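Local structure of clavulanic acid biosynthesis oligopeptide binding protein 2 (Streptomyces clavuligerus, 2WOL) at residues L304-Q310 / G447-W453; R403-D407 / T421-L425; L532-N536 / F548-D552; W538-Y543 / A555-A559. The protein probably binds oligopeptides as a solute-binding protein of family 5, and belongs to the clavulanic acid biosynthesis pathway of its organism. All blocks are in the same frame, centred on the assembly; numbering follows the deposited sequence.

Contact 1 and the strand of contact 2 lie in one mixed sheet, which strand 523-534 of contact 3 also joins. Contacts 1 and 2 touch: Val405 and Ala406 of helix 401-414 rest on Val450. Contact 1 is buried and strand-to-strand, held by regular backbone hydrogen bonds with mostly apolar side chains on its faces; contact 2, at the surface, joins helix to strand through one arginine-glutamate salt bridge and a valine, the helix's own Asp407 completing the network. Contacts 3 and 4 lie close together, their segments alternating along the chain, and Tyr551 packs against Met556 and Val542. Both are buried, but contact 3 works through side chains and one histidine bond, whereas contact 4 pairs two short strands.

Contact 1: residues L304-Q310 / G447-W453; sequences LHFVAMQ and GLLVTDW
Two neighbouring strands of the mixed sheet, 303-309 and 448-453, run antiparallel here, and Phe306 lies against Thr451 on one face of the pair. CG2 of Thr451 sits over one face of the phenyl ring, offset toward the rim and 3.7 Å from the centroid of the Phe306 ring, a CH-pi contact. With chi1 at 65°, Phe306 holds CG between its backbone N and carbonyl carbon, which lays the ring alongside the threonine; CB of Trp453 meets the ring edge at Phe306 CE2, 3.7 Å away. The backbones are stitched by paired bonds at Leu304-Trp453, Phe306-Thr451 and Ala308-Leu449. Of these, Phe306 N to Thr451 O is 3.0 Å and nearly straight. Strand 523-534 flanks 303-309 on its other edge and strand 391-398 flanks 448-453, so both strands are interior to the sheet. At the far end Gln310 N reaches Gly447 O at 3.0 Å, and Gln310 NE2 folds back to Ala308 O at 3.2 Å, above the carbonyl plane; its stronger partner is Leu446 O. On the opposite face, CG1 of Val307 touches Leu448 CB at 4.0 Å, and Val450 packs against Phe402 and Val405 of helix 401-414.

Contact 2: residues R403-D407 / T421-L425; sequences RLVAD and TVKEL
Arg403 is shared between two carboxylates, held firmly by Asp407 and weakly by Glu424, while a valine methyl lies on its flat side, so charge and apolar packing share one guanidinium. CG1 of Val422 sits over one face of the group, offset toward the rim, and comes within 3.7 Å of Arg403 NE. In the plane of the guanidinium, Arg403 NE gives a nearly straight bond to Asp407 OD1 at 2.9 Å, one helical turn further on. Arg403 NH1 bonds weakly across to Glu424 OE2 at 3.0 Å, with the guanidinium and Glu424 carboxylate planes 78° apart. The arginine chain bends at chi2 (58°), which brings Arg403 CD to 3.3 Å from the same Glu424 OE2. The glutamate is extended beyond CG, and its other oxygen, OE1, forms a salt bridge with Arg399. The arginine between them probably offsets the two like charges, whose nearest oxygens, Asp407 OD1 and Glu424 OE2, stay 6.9 Å apart. Beneath this network CB of Ala406 touches Val422 CG1 at 4.2 Å, and both side chains also rest on Thr397. Helix and strand run nearly antiparallel, at 164°, as in a beta-alpha-beta unit, here strand 391-398, helix 401-414 and strand 418-425.

Contact 3: residues L532-N536 / F548-D552; sequences LHFRN and FGLYD
The Tyr551 ring has His533 over one face, where CG of the histidine stands 4.2 Å above the plane and offset toward the rim, while the carbonyl O of Phe534 lies at the ring edge. The two rings are neither stacked nor edge-to-face: their planes make 48°, and their centroids are 5.1 Å apart. Between these two residues the closest touch is that of His533 CB, 3.4 Å from Tyr551 OH. At its own edge the imidazole carries the one hydrogen bond of the contact, His533 NE2 to Gly549 O at 3.0 Å. Gly549 O lies in the ring plane, and the N-H meets one of its lone pairs almost straight (171°); this bond, together with the tyrosine beside it, fixes how the imidazole is turned. Leu550 CD2 reaches CE1 of the His533 ring at 3.8 Å. Arg535 meets the tyrosine hydroxyl, its CG lying 3.4 Å from Tyr551 OH, with the chain crossing the ring at about a right angle. Asp297 accepts from both Arg535 NE and Tyr551 OH, tying the two side chains to strand 296-297, while Arg535 NH2 bonds to Gly16 O and NH1 to Ser294 O. Leu550 meanwhile packs on Val54 and Leu58 of helix 54-63, and next to His533, Leu532 packs on Gln283 and Thr287 of helix 280-288.

Contact 4: residues W538-Y543 / A555-A559; sequences WVTNVY and AMGLA
A short two-stranded antiparallel sheet forms near the C-terminus, with Val539-Thr540 on one strand and Gly557-Leu558 on the other. Thr540 and Gly557 make the hydrogen-bonded pair: Thr540 N to Gly557 O is 2.9 Å and nearly straight (172°), and Gly557 N returns to Thr540 O at 3.1 Å. Ala559 N closes the row on Trp538 O at 2.9 Å. A chi1 of 61° tucks the Thr540 hydroxyl in over its own main chain and against the partner strand, where OG1 lies 3.0 Å from Gly557 CA. Such an approach is possible because the glycine carries no side chain on that face. A water lies 2.8 Å from both Thr540 OG1 and Leu558 O, donating to the carbonyl oxygen; that carbonyl also accepts from Arg30. Met556, extended beyond CG, crosses Val539, its SD 3.9 Å from Val539 CG1 and its CE close to Val542 CG1. Beyond the pair, CB of Ala555 meets the edge of the Tyr543 ring, 3.8 Å from Tyr543 CE2. Asn541 and Val542 both face Val25, a G1 beta bulge, and the side-chain amide of Asn541 bonds to Ser28 O. Trp538 gives its NE1 to Asp270, Val539 and Met556 pack on Ile271 of strand 271-272, and Tyr551 of strand 550-551 lies against Met556 and Val542.

Contact 1: residues L304-Q310 / G447-W453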
# COMPACT_ATOMS: atom_id res chain seq x y z
N LEU A 304 -2.26 -3.06 -8.29
CA LEU A 304 -2.17 -3.72 -9.58
C LEU A 304 -2.44 -5.20 -9.41
O LEU A 304 -1.87 -5.84 -8.54
CB LEU A 304 -0.78 -3.51 -10.19
CG LEU A 304 -0.44 -4.34 -11.44
CD1 LEU A 304 -1.18 -3.83 -12.66
CD2 LEU A 304 1.06 -4.34 -11.70
N HIS A 305 -3.33 -5.73 -10.25
CA HIS A 305 -3.56 -7.16 -10.33
C HIS A 305 -2.76 -7.69 -11.51
O HIS A 305 -2.86 -7.15 -12.62
CB HIS A 305 -5.06 -7.43 -10.52
CG HIS A 305 -5.46 -8.85 -10.28
ND1 HIS A 305 -5.26 -9.49 -9.07
CD2 HIS A 305 -6.07 -9.76 -11.08
CE1 HIS A 305 -5.72 -10.72 -9.14
NE2 HIS A 305 -6.21 -10.91 -10.35
N PHE A 306 -1.96 -8.72 -11.27
CA PHE A 306 -1.09 -9.24 -12.32
C PHE A 306 -0.81 -10.73 -12.18
O PHE A 306 -1.12 -11.34 -11.16
CB PHE A 306 0.23 -8.44 -12.41
CG PHE A 306 1.12 -8.55 -11.19
CD1 PHE A 306 2.18 -9.46 -11.17
CD2 PHE A 306 0.92 -7.72 -10.09
CE1 PHE A 306 3.01 -9.55 -10.06
CE2 PHE A 306 1.75 -7.81 -8.97
CZ PHE A 306 2.80 -8.73 -8.96
N VAL A 307 -0.23 -11.30 -13.24
CA VAL A 307 0.26 -12.67 -13.22
C VAL A 307 1.78 -12.61 -13.39
O VAL A 307 2.29 -11.95 -14.30
CB VAL A 307 -0.38 -13.52 -14.34
CG1 VAL A 307 0.26 -14.91 -14.41
CG2 VAL A 307 -1.89 -13.64 -14.12
N ALA A 308 2.49 -13.29 -12.49
CA ALA A 308 3.94 -13.38 -12.57
C ALA A 308 4.35 -14.72 -13.16
O ALA A 308 3.73 -15.74 -12.87
CB ALA A 308 4.55 -13.21 -11.18
N MET A 309 5.38 -14.70 -14.00
CA MET A 309 5.97 -15.91 -14.55
C MET A 309 7.40 -16.09 -14.06
O MET A 309 8.18 -15.13 -14.03
CB MET A 309 5.89 -15.90 -16.08
CG MET A 309 4.51 -16.26 -16.59
SD MET A 309 4.33 -16.09 -18.37
CE MET A 309 4.03 -14.33 -18.53
N GLN A 310 7.73 -17.32 -13.69
CA GLN A 310 8.95 -17.63 -12.94
C GLN A 310 9.99 -18.34 -13.80
O GLN A 310 9.83 -19.53 -14.08
CB GLN A 310 8.61 -18.50 -11.72
CG GLN A 310 7.95 -17.77 -10.55
CD GLN A 310 6.72 -16.98 -10.95
OE1 GLN A 310 6.78 -15.76 -11.05
NE2 GLN A 310 5.62 -17.67 -11.20
N GLY A 447 4.87 -22.09 -12.23
CA GLY A 447 5.39 -21.31 -13.35
C GLY A 447 4.68 -19.98 -13.54
O GLY A 447 5.27 -19.03 -14.05
N LEU A 448 3.41 -19.95 -13.14
CA LEU A 448 2.62 -18.72 -13.10
C LEU A 448 2.02 -18.53 -11.72
O LEU A 448 1.70 -19.51 -11.03
CB LEU A 448 1.49 -18.74 -14.14
CG LEU A 448 1.81 -19.17 -15.58
CD1 LEU A 448 1.41 -20.63 -15.78
CD2 LEU A 448 1.11 -18.29 -16.59
N LEU A 449 1.85 -17.27 -11.32
CA LEU A 449 1.28 -16.91 -10.02
C LEU A 449 0.34 -15.74 -10.17
O LEU A 449 0.68 -14.74 -10.82
CB LEU A 449 2.39 -16.54 -9.03
CG LEU A 449 3.33 -17.65 -8.56
CD1 LEU A 449 4.57 -17.08 -7.89
CD2 LEU A 449 2.58 -18.59 -7.59
N VAL A 450 -0.85 -15.85 -9.57
CA VAL A 450 -1.81 -14.74 -9.54
C VAL A 450 -1.62 -13.96 -8.26
O VAL A 450 -1.60 -14.53 -7.17
CB VAL A 450 -3.27 -15.25 -9.61
CG1 VAL A 450 -4.26 -14.07 -9.54
CG2 VAL A 450 -3.51 -16.06 -10.86
N THR A 451 -1.50 -12.64 -8.38
CA THR A 451 -1.42 -11.81 -7.18
C THR A 451 -1.90 -10.39 -7.41
O THR A 451 -2.23 -10.01 -8.54
CB THR A 451 0.00 -11.84 -6.55
OG1 THR A 451 -0.07 -11.38 -5.19
CG2 THR A 451 0.99 -10.99 -7.33
N ASP A 452 -1.98 -9.62 -6.34
CA ASP A 452 -2.19 -8.18 -6.43
C ASP A 452 -1.17 -7.49 -5.54
O ASP A 452 -0.62 -8.11 -4.62
CB ASP A 452 -3.64 -7.79 -6.09
CG ASP A 452 -3.99 -7.96 -4.62
OD1 ASP A 452 -3.40 -8.81 -3.93
OD2 ASP A 452 -4.90 -7.24 -4.17
N TRP A 453 -0.90 -6.22 -5.83
CA TRP A 453 0.17 -5.48 -5.18
C TRP A 453 -0.18 -4.01 -5.09
O TRP A 453 -0.69 -3.43 -6.04
CB TRP A 453 1.47 -5.66 -5.97
CG TRP A 453 2.53 -4.64 -5.65
CD1 TRP A 453 2.91 -3.58 -6.42
CD2 TRP A 453 3.34 -4.58 -4.46
NE1 TRP A 453 3.90 -2.87 -5.80
CE2 TRP A 453 4.19 -3.46 -4.60
CE3 TRP A 453 3.43 -5.37 -3.31
CZ2 TRP A 453 5.12 -3.11 -3.61
CZ3 TRP A 453 4.37 -5.02 -2.34
CH2 TRP A 453 5.19 -3.90 -2.50

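Contact 2: residues R403-D407 / T421-L425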
# COMPACT_ATOMS: atom_id res chain seq x y z
N ARG A 403 -8.81 -17.23 -7.67
CA ARG A 403 -9.10 -18.50 -8.36
C ARG A 403 -9.86 -18.27 -9.66
O ARG A 403 -9.56 -18.90 -10.68
CB ARG A 403 -9.86 -19.47 -7.44
CG ARG A 403 -10.29 -20.78 -8.09
CD ARG A 403 -9.10 -21.55 -8.66
NE ARG A 403 -9.50 -22.61 -9.59
CZ ARG A 403 -9.50 -23.91 -9.30
NH1 ARG A 403 -9.11 -24.34 -8.11
NH2 ARG A 403 -9.88 -24.79 -10.22
N LEU A 404 -10.84 -17.36 -9.63
CA LEU A 404 -11.57 -16.98 -10.84
C LEU A 404 -10.63 -16.45 -11.91
O LEU A 404 -10.77 -16.79 -13.09
CB LEU A 404 -12.66 -15.95 -10.53
CG LEU A 404 -13.81 -16.35 -9.60
CD1 LEU A 404 -14.75 -15.17 -9.40
CD2 LEU A 404 -14.57 -17.57 -10.11
N VAL A 405 -9.68 -15.62 -11.50
CA VAL A 405 -8.66 -15.10 -12.41
C VAL A 405 -7.79 -16.24 -12.96
O VAL A 405 -7.54 -16.31 -14.17
CB VAL A 405 -7.81 -13.99 -11.75
CG1 VAL A 405 -6.59 -13.63 -12.60
CG2 VAL A 405 -8.67 -12.75 -11.50
N ALA A 406 -7.36 -17.15 -12.08
CA ALA A 406 -6.58 -18.32 -12.50
C ALA A 406 -7.31 -19.14 -13.57
O ALA A 406 -6.71 -19.53 -14.57
CB ALA A 406 -6.22 -19.20 -11.30
N ASP A 407 -8.61 -19.37 -13.35
CA ASP A 407 -9.44 -20.11 -14.30
C ASP A 407 -9.50 -19.42 -15.66
O ASP A 407 -9.49 -20.08 -16.70
CB ASP A 407 -10.86 -20.30 -13.75
CG ASP A 407 -10.92 -21.24 -12.56
OD1 ASP A 407 -9.99 -22.06 -12.37
OD2 ASP A 407 -11.92 -21.17 -11.81
N THR A 421 -2.96 -26.55 -15.01
CA THR A 421 -3.74 -26.96 -13.85
C THR A 421 -3.51 -25.93 -12.75
O THR A 421 -2.52 -25.18 -12.78
CB THR A 421 -3.39 -28.38 -13.39
OG1 THR A 421 -1.98 -28.47 -13.15
CG2 THR A 421 -3.78 -29.40 -14.45
N VAL A 422 -4.42 -25.89 -11.79
CA VAL A 422 -4.44 -24.85 -10.77
C VAL A 422 -4.03 -25.42 -9.42
O VAL A 422 -4.57 -26.45 -8.98
CB VAL A 422 -5.84 -24.20 -10.68
CG1 VAL A 422 -5.85 -23.09 -9.66
CG2 VAL A 422 -6.30 -23.68 -12.04
N LYS A 423 -3.07 -24.77 -8.77
CA LYS A 423 -2.66 -25.13 -7.42
C LYS A 423 -3.07 -24.01 -6.46
O LYS A 423 -2.55 -22.89 -6.54
CB LYS A 423 -1.15 -25.38 -7.34
CG LYS A 423 -0.59 -25.60 -5.93
CD LYS A 423 -1.12 -26.88 -5.29
CE LYS A 423 -0.66 -26.99 -3.84
NZ LYS A 423 -1.12 -28.27 -3.22
N GLU A 424 -4.01 -24.32 -5.58
CA GLU A 424 -4.46 -23.35 -4.58
C GLU A 424 -3.58 -23.40 -3.34
O GLU A 424 -3.21 -24.49 -2.88
CB GLU A 424 -5.92 -23.58 -4.20
CG GLU A 424 -6.89 -23.14 -5.28
CD GLU A 424 -8.34 -23.35 -4.90
OE1 GLU A 424 -8.62 -24.13 -3.96
OE2 GLU A 424 -9.21 -22.72 -5.53
N LEU A 425 -3.24 -22.23 -2.83
CA LEU A 425 -2.43 -22.11 -1.62
C LEU A 425 -3.24 -21.41 -0.53
O LEU A 425 -4.15 -20.64 -0.83
CB LEU A 425 -1.14 -21.33 -1.91
CG LEU A 425 -0.21 -21.88 -3.00
CD1 LEU A 425 0.89 -20.87 -3.33
CD2 LEU A 425 0.39 -23.23 -2.61

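Contact 3: residues L532-N536 / F548-D552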
# COMPACT_ATOMS: atom_id res chain seq x y z
N LEU A 532 -15.44 0.55 -4.53
CA LEU A 532 -16.60 1.39 -4.28
C LEU A 532 -16.70 1.72 -2.80
O LEU A 532 -16.94 0.84 -1.99
CB LEU A 532 -17.88 0.69 -4.75
CG LEU A 532 -18.10 0.57 -6.26
CD1 LEU A 532 -19.20 -0.41 -6.56
CD2 LEU A 532 -18.43 1.92 -6.88
N HIS A 533 -16.49 2.99 -2.46
CA HIS A 533 -16.66 3.44 -1.08
C HIS A 533 -18.00 4.14 -0.93
O HIS A 533 -18.40 4.91 -1.80
CB HIS A 533 -15.57 4.44 -0.68
CG HIS A 533 -14.18 3.90 -0.73
ND1 HIS A 533 -13.81 2.70 -0.14
CD2 HIS A 533 -13.05 4.42 -1.26
CE1 HIS A 533 -12.52 2.51 -0.32
NE2 HIS A 533 -12.03 3.53 -1.00
N PHE A 534 -18.67 3.89 0.20
CA PHE A 534 -19.95 4.54 0.52
C PHE A 534 -19.74 5.54 1.66
O PHE A 534 -19.14 5.22 2.67
CB PHE A 534 -20.99 3.48 0.92
CG PHE A 534 -22.39 4.03 1.08
CD1 PHE A 534 -23.25 4.09 -0.02
CD2 PHE A 534 -22.84 4.49 2.31
CE1 PHE A 534 -24.54 4.59 0.12
CE2 PHE A 534 -24.15 5.00 2.46
CZ PHE A 534 -24.99 5.05 1.35
N ARG A 535 -20.23 6.76 1.46
CA ARG A 535 -20.11 7.81 2.48
C ARG A 535 -21.48 8.30 2.90
O ARG A 535 -22.28 8.73 2.07
CB ARG A 535 -19.28 9.00 1.96
CG ARG A 535 -19.61 9.40 0.52
CD ARG A 535 -19.02 10.74 0.10
NE ARG A 535 -18.88 10.72 -1.35
CZ ARG A 535 -19.85 11.00 -2.21
NH1 ARG A 535 -21.05 11.39 -1.78
NH2 ARG A 535 -19.62 10.89 -3.52
N ASN A 536 -21.77 8.23 4.19
CA ASN A 536 -23.02 8.79 4.68
C ASN A 536 -23.00 10.32 4.61
O ASN A 536 -21.96 10.94 4.81
CB ASN A 536 -23.34 8.26 6.07
CG ASN A 536 -24.04 6.92 6.02
OD1 ASN A 536 -25.09 6.79 5.39
ND2 ASN A 536 -23.46 5.90 6.64
N PHE A 548 -3.55 6.74 -0.42
CA PHE A 548 -4.12 5.57 0.25
C PHE A 548 -5.15 4.81 -0.59
O PHE A 548 -5.32 3.60 -0.42
CB PHE A 548 -4.76 5.97 1.58
CG PHE A 548 -3.78 6.36 2.65
CD1 PHE A 548 -3.30 7.67 2.73
CD2 PHE A 548 -3.37 5.44 3.60
CE1 PHE A 548 -2.40 8.04 3.73
CE2 PHE A 548 -2.48 5.80 4.61
CZ PHE A 548 -1.99 7.10 4.67
N GLY A 549 -5.88 5.53 -1.45
CA GLY A 549 -7.02 4.95 -2.16
C GLY A 549 -8.21 4.73 -1.23
O GLY A 549 -9.18 4.06 -1.59
N LEU A 550 -8.11 5.32 -0.04
CA LEU A 550 -9.11 5.23 1.02
C LEU A 550 -9.43 6.64 1.49
O LEU A 550 -8.60 7.53 1.37
CB LEU A 550 -8.56 4.44 2.21
CG LEU A 550 -8.11 2.99 2.03
CD1 LEU A 550 -7.41 2.47 3.27
CD2 LEU A 550 -9.29 2.10 1.68
N TYR A 551 -10.63 6.83 2.04
CA TYR A 551 -10.98 8.12 2.64
C TYR A 551 -10.00 8.51 3.73
O TYR A 551 -9.56 7.66 4.51
CB TYR A 551 -12.37 8.04 3.27
CG TYR A 551 -13.54 7.90 2.33
CD1 TYR A 551 -14.64 7.12 2.69
CD2 TYR A 551 -13.57 8.55 1.10
CE1 TYR A 551 -15.74 7.00 1.85
CE2 TYR A 551 -14.65 8.43 0.24
CZ TYR A 551 -15.74 7.65 0.63
OH TYR A 551 -16.84 7.51 -0.19
N ASP A 552 -9.66 9.79 3.81
CA ASP A 552 -8.80 10.27 4.89
C ASP A 552 -9.63 10.47 6.15
O ASP A 552 -10.16 11.55 6.40
CB ASP A 552 -8.07 11.55 4.50
CG ASP A 552 -6.91 11.87 5.43
OD1 ASP A 552 -6.47 10.97 6.18
OD2 ASP A 552 -6.43 13.03 5.40

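Contact 4: residues W538-Y543 / A555-A559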
# COMPACT_ATOMS: atom_id res chain seq x y z
N TRP A 538 -23.98 12.90 6.31
CA TRP A 538 -23.72 13.75 7.48
C TRP A 538 -22.26 13.77 7.91
O TRP A 538 -21.91 14.45 8.88
CB TRP A 538 -24.60 13.33 8.66
CG TRP A 538 -24.45 11.89 9.02
CD1 TRP A 538 -23.51 11.33 9.84
CD2 TRP A 538 -25.29 10.82 8.58
NE1 TRP A 538 -23.71 9.97 9.93
CE2 TRP A 538 -24.80 9.64 9.16
CE3 TRP A 538 -26.42 10.75 7.75
CZ2 TRP A 538 -25.39 8.39 8.94
CZ3 TRP A 538 -27.01 9.51 7.53
CH2 TRP A 538 -26.49 8.35 8.12
N VAL A 539 -21.42 13.02 7.22
CA VAL A 539 -19.98 13.06 7.48
C VAL A 539 -19.39 14.22 6.69
O VAL A 539 -19.65 14.37 5.49
CB VAL A 539 -19.29 11.72 7.12
CG1 VAL A 539 -17.83 11.74 7.57
CG2 VAL A 539 -20.03 10.55 7.77
N THR A 540 -18.60 15.04 7.36
CA THR A 540 -18.02 16.22 6.74
C THR A 540 -16.57 15.96 6.31
O THR A 540 -15.88 15.14 6.91
CB THR A 540 -18.07 17.44 7.68
OG1 THR A 540 -17.31 17.17 8.87
CG2 THR A 540 -19.51 17.77 8.07
N ASN A 541 -16.13 16.67 5.27
CA ASN A 541 -14.76 16.59 4.78
C ASN A 541 -14.34 15.20 4.33
O ASN A 541 -13.25 14.72 4.68
CB ASN A 541 -13.76 17.14 5.80
CG ASN A 541 -14.19 18.47 6.37
OD1 ASN A 541 -14.23 19.47 5.66
ND2 ASN A 541 -14.53 18.49 7.65
N VAL A 542 -15.20 14.56 3.55
CA VAL A 542 -14.91 13.23 3.01
C VAL A 542 -14.19 13.35 1.67
O VAL A 542 -14.67 14.01 0.75
CB VAL A 542 -16.19 12.39 2.83
CG1 VAL A 542 -15.84 11.00 2.30
CG2 VAL A 542 -16.94 12.26 4.14
N TYR A 543 -13.04 12.70 1.56
CA TYR A 543 -12.32 12.64 0.29
C TYR A 543 -11.43 11.41 0.27
O TYR A 543 -10.93 10.98 1.31
CB TYR A 543 -11.49 13.91 0.03
CG TYR A 543 -10.23 14.03 0.87
CD1 TYR A 543 -9.00 13.64 0.36
CD2 TYR A 543 -10.28 14.54 2.17
CE1 TYR A 543 -7.83 13.74 1.12
CE2 TYR A 543 -9.13 14.64 2.95
CZ TYR A 543 -7.91 14.25 2.41
OH TYR A 543 -6.75 14.35 3.17
N ALA A 555 -9.51 13.54 8.58
CA ALA A 555 -10.05 14.83 8.13
C ALA A 555 -11.54 14.99 8.40
O ALA A 555 -12.07 16.10 8.34
CB ALA A 555 -9.77 15.01 6.65
N MET A 556 -12.21 13.89 8.71
CA MET A 556 -13.67 13.86 8.80
C MET A 556 -14.21 14.50 10.06
O MET A 556 -13.58 14.47 11.11
CB MET A 556 -14.18 12.43 8.72
CG MET A 556 -13.96 11.77 7.39
SD MET A 556 -14.36 10.02 7.48
CE MET A 556 -14.12 9.57 5.76
N GLY A 557 -15.41 15.07 9.94
CA GLY A 557 -16.18 15.51 11.09
C GLY A 557 -17.62 15.05 10.97
O GLY A 557 -17.96 14.26 10.09
N LEU A 558 -18.47 15.58 11.85
CA LEU A 558 -19.89 15.27 11.84
C LEU A 558 -20.68 16.56 11.67
O LEU A 558 -20.32 17.60 12.24
CB LEU A 558 -20.32 14.59 13.15
CG LEU A 558 -19.85 13.16 13.49
CD1 LEU A 558 -20.11 12.20 12.33
CD2 LEU A 558 -18.38 13.12 13.93
N ALA A 559 -21.74 16.50 10.87
CA ALA A 559 -22.64 17.64 10.70
C ALA A 559 -23.48 17.84 11.95
O ALA A 559 -23.82 16.87 12.64
CB ALA A 559 -23.52 17.44 9.48
O HOH W 1 -18.01 18.78 11.08